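Leucyl-tRNA synthetase (Giardia intestinalis, PDB 3PZ6) probably attaches leucine to its cognate tRNA at the expense of ATP, the fragment here being its CP1 editing domain, associated with deacylation of aminoacyl-tRNA. Local coordinates at residues 277-282 with 289-294. The protein carries 2 engineered substitutions. Sequence-based numbering, arbitrary orientation.
Sequences GPFAGQ and QSCRDL
The ring of Phe-279 is met at its edge by the sulfur of Cys-291 and over one face by the CB of Ser-290, both on helix 284-297. Cys-291 SG lies 4.7 Å from the centroid of the Phe-279 ring and 84° off its normal, a sulfur-aromatic contact at the edge; the nearest ring atom is CD2. Ser-290 approaches from a different side: its CB stands 4.2 Å from the centroid of the Phe-279 ring, 26° off the normal, a CH-pi contact over one face. A chi1 of -58° sets Phe-279 CG beside its own backbone N and anti to the carbonyl carbon, and the ring reaches from the loop to the helix with CE2 and CZ foremost.

One turn further along the helix, Leu-294 closes the patch with its CD2 methyl, 3.9 Å from Pro-278 CG and 4.2 Å from Phe-279 CE2; the latter approach is oblique to the ring. No hydrogen bond joins the two segments, and the 214 Å² buried between them rests on apolar and ring contacts, with Phe-279 contributing 82 Å².

Two overlapping beta turns present these side chains: type I from Gly-277 to Ala-280, whose Ala-280 N to Gly-277 O bond is weak at 3.3 Å, and type II from Phe-279 to Gln-282. Phe-279 and Gln-282 also touch Cys-287, a turn earlier in the helix, while backbone hydrogen bonds of Gly-281 and Gln-282 with Met-274 tie the loop to strand 273-274. This surface contact packs the loop between strand 273-274 and helix 284-297 back onto that helix, a local piece of packing in the CP1 editing domain.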
ATOM      1  N   GLY A 277       0.393   1.987  17.155  1.00 28.03           N
ATOM      2  CA  GLY A 277      -0.605   0.984  16.837  1.00 28.00           C
ATOM      3  C   GLY A 277      -1.206   0.373  18.087  1.00 32.07           C
ATOM      4  O   GLY A 277      -0.870   0.782  19.196  1.00 37.33           O
ATOM      5  N   PRO A 278      -2.101  -0.615  17.915  1.00 39.87           N
ATOM      6  CA  PRO A 278      -2.837  -1.203  19.043  1.00 42.30           C
ATOM      7  C   PRO A 278      -1.972  -2.073  19.950  1.00 36.37           C
ATOM      8  O   PRO A 278      -2.366  -2.366  21.072  1.00 37.49           O
ATOM      9  CB  PRO A 278      -3.913  -2.053  18.357  1.00 40.33           C
ATOM     10  CG  PRO A 278      -3.984  -1.517  16.947  1.00 47.96           C
ATOM     11  CD  PRO A 278      -2.569  -1.161  16.631  1.00 39.79           C
ATOM     12  N   PHE A 279      -0.803  -2.471  19.470  1.00 35.76           N
ATOM     13  CA  PHE A 279       0.097  -3.293  20.266  1.00 35.90           C
ATOM     14  C   PHE A 279       1.317  -2.517  20.740  1.00 33.53           C
ATOM     15  O   PHE A 279       2.391  -3.091  20.917  1.00 35.95           O
ATOM     16  CB  PHE A 279       0.508  -4.547  19.483  1.00 36.87           C
ATOM     17  CG  PHE A 279      -0.660  -5.394  19.052  1.00 44.24           C
ATOM     18  CD1 PHE A 279      -1.520  -5.952  19.996  1.00 37.33           C
ATOM     19  CD2 PHE A 279      -0.908  -5.622  17.710  1.00 43.72           C
ATOM     20  CE1 PHE A 279      -2.605  -6.722  19.608  1.00 39.63           C
ATOM     21  CE2 PHE A 279      -1.991  -6.400  17.313  1.00 49.33           C
ATOM     22  CZ  PHE A 279      -2.841  -6.952  18.269  1.00 45.41           C
ATOM     23  N   ALA A 280       1.148  -1.213  20.952  1.00 29.47           N
ATOM     24  CA  ALA A 280       2.247  -0.364  21.410  1.00 33.30           C
ATOM     25  C   ALA A 280       2.750  -0.842  22.762  1.00 30.58           C
ATOM     26  O   ALA A 280       1.967  -1.027  23.684  1.00 32.30           O
ATOM     27  CB  ALA A 280       1.810   1.093  21.483  1.00 26.15           C
ATOM     28  N   GLY A 281       4.058  -1.039  22.871  1.00 30.10           N
ATOM     29  CA  GLY A 281       4.674  -1.515  24.111  1.00 28.08           C
ATOM     30  C   GLY A 281       5.095  -2.967  24.007  1.00 34.45           C
ATOM     31  O   GLY A 281       5.982  -3.419  24.728  1.00 36.66           O
ATOM     32  N   GLN A 282       4.453  -3.698  23.098  1.00 36.63           N
ATOM     33  CA  GLN A 282       4.777  -5.095  22.836  1.00 31.83           C
ATOM     34  C   GLN A 282       5.935  -5.175  21.850  1.00 34.63           C
ATOM     35  O   GLN A 282       6.178  -4.222  21.116  1.00 33.01           O
ATOM     36  CB  GLN A 282       3.545  -5.832  22.307  1.00 30.39           C
ATOM     37  CG  GLN A 282       2.298  -5.564  23.149  1.00 40.15           C
ATOM     38  CD  GLN A 282       1.112  -6.448  22.823  1.00 37.95           C
ATOM     39  OE1 GLN A 282       0.029  -6.256  23.376  1.00 42.52           O
ATOM     40  NE2 GLN A 282       1.305  -7.425  21.939  1.00 36.10           N
ATOM     41  N   GLN A 289       2.344 -12.308  14.919  1.00 45.32           N
ATOM     42  CA  GLN A 289       1.184 -13.185  14.726  1.00 47.85           C
ATOM     43  C   GLN A 289      -0.131 -12.507  15.106  1.00 45.35           C
ATOM     44  O   GLN A 289      -1.183 -12.841  14.567  1.00 49.40           O
ATOM     45  CB  GLN A 289       1.356 -14.488  15.512  1.00 48.49           C
ATOM     46  N   SER A 290      -0.055 -11.554  16.031  1.00 45.02           N
ATOM     47  CA  SER A 290      -1.230 -10.869  16.553  1.00 41.42           C
ATOM     48  C   SER A 290      -1.788  -9.850  15.583  1.00 47.14           C
ATOM     49  O   SER A 290      -3.004  -9.730  15.448  1.00 47.21           O
ATOM     50  CB  SER A 290      -0.899 -10.179  17.875  1.00 48.44           C
ATOM     51  OG  SER A 290      -0.514 -11.131  18.849  1.00 59.34           O
ATOM     52  N   CYS A 291      -0.895  -9.104  14.929  1.00 45.39           N
ATOM     53  CA  CYS A 291      -1.286  -8.116  13.924  1.00 43.54           C
ATOM     54  C   CYS A 291      -1.943  -8.794  12.731  1.00 41.87           C
ATOM     55  O   CYS A 291      -2.892  -8.260  12.153  1.00 39.76           O
ATOM     56  CB  CYS A 291      -0.088  -7.274  13.477  1.00 42.18           C
ATOM     57  SG  CYS A 291       0.082  -5.711  14.374  1.00 58.45           S
ATOM     58  N   ARG A 292      -1.436  -9.976  12.381  1.00 43.47           N
ATOM     59  CA  ARG A 292      -2.047 -10.818  11.357  1.00 48.04           C
ATOM     60  C   ARG A 292      -3.525 -11.061  11.668  1.00 47.24           C
ATOM     61  O   ARG A 292      -4.391 -10.773  10.842  1.00 49.32           O
ATOM     62  CB  ARG A 292      -1.295 -12.150  11.241  1.00 47.46           C
ATOM     63  CG  ARG A 292      -1.731 -13.004  10.058  1.00 50.96           C
ATOM     64  CD  ARG A 292      -1.364 -14.472  10.234  1.00 53.97           C
ATOM     65  NE  ARG A 292      -2.100 -15.322   9.295  1.00 63.04           N
ATOM     66  CZ  ARG A 292      -3.350 -15.758   9.478  1.00 72.48           C
ATOM     67  NH1 ARG A 292      -4.034 -15.436  10.576  1.00 67.10           N
ATOM     68  NH2 ARG A 292      -3.923 -16.524   8.555  1.00 69.10           N
ATOM     69  N   ASP A 293      -3.803 -11.555  12.872  1.00 43.16           N
ATOM     70  CA  ASP A 293      -5.165 -11.896  13.296  1.00 43.71           C
ATOM     71  C   ASP A 293      -6.116 -10.701  13.323  1.00 44.19           C
ATOM     72  O   ASP A 293      -7.287 -10.830  12.963  1.00 46.21           O
ATOM     73  CB  ASP A 293      -5.149 -12.581  14.670  1.00 48.32           C
ATOM     74  CG  ASP A 293      -4.311 -13.864  14.687  1.00 57.30           C
ATOM     75  OD1 ASP A 293      -3.944 -14.384  13.607  1.00 54.64           O
ATOM     76  OD2 ASP A 293      -4.023 -14.356  15.800  1.00 65.72           O
ATOM     77  N   LEU A 294      -5.613  -9.544  13.754  1.00 45.42           N
ATOM     78  CA  LEU A 294      -6.416  -8.319  13.787  1.00 39.81           C
ATOM     79  C   LEU A 294      -6.823  -7.908  12.372  1.00 45.82           C
ATOM     80  O   LEU A 294      -7.965  -7.506  12.142  1.00 46.48           O
ATOM     81  CB  LEU A 294      -5.659  -7.190  14.496  1.00 34.10           C
ATOM     82  CG  LEU A 294      -6.294  -5.795  14.625  1.00 45.00           C
ATOM     83  CD1 LEU A 294      -7.610  -5.802  15.407  1.00 36.16           C
ATOM     84  CD2 LEU A 294      -5.313  -4.806  15.251  1.00 41.14           C
TER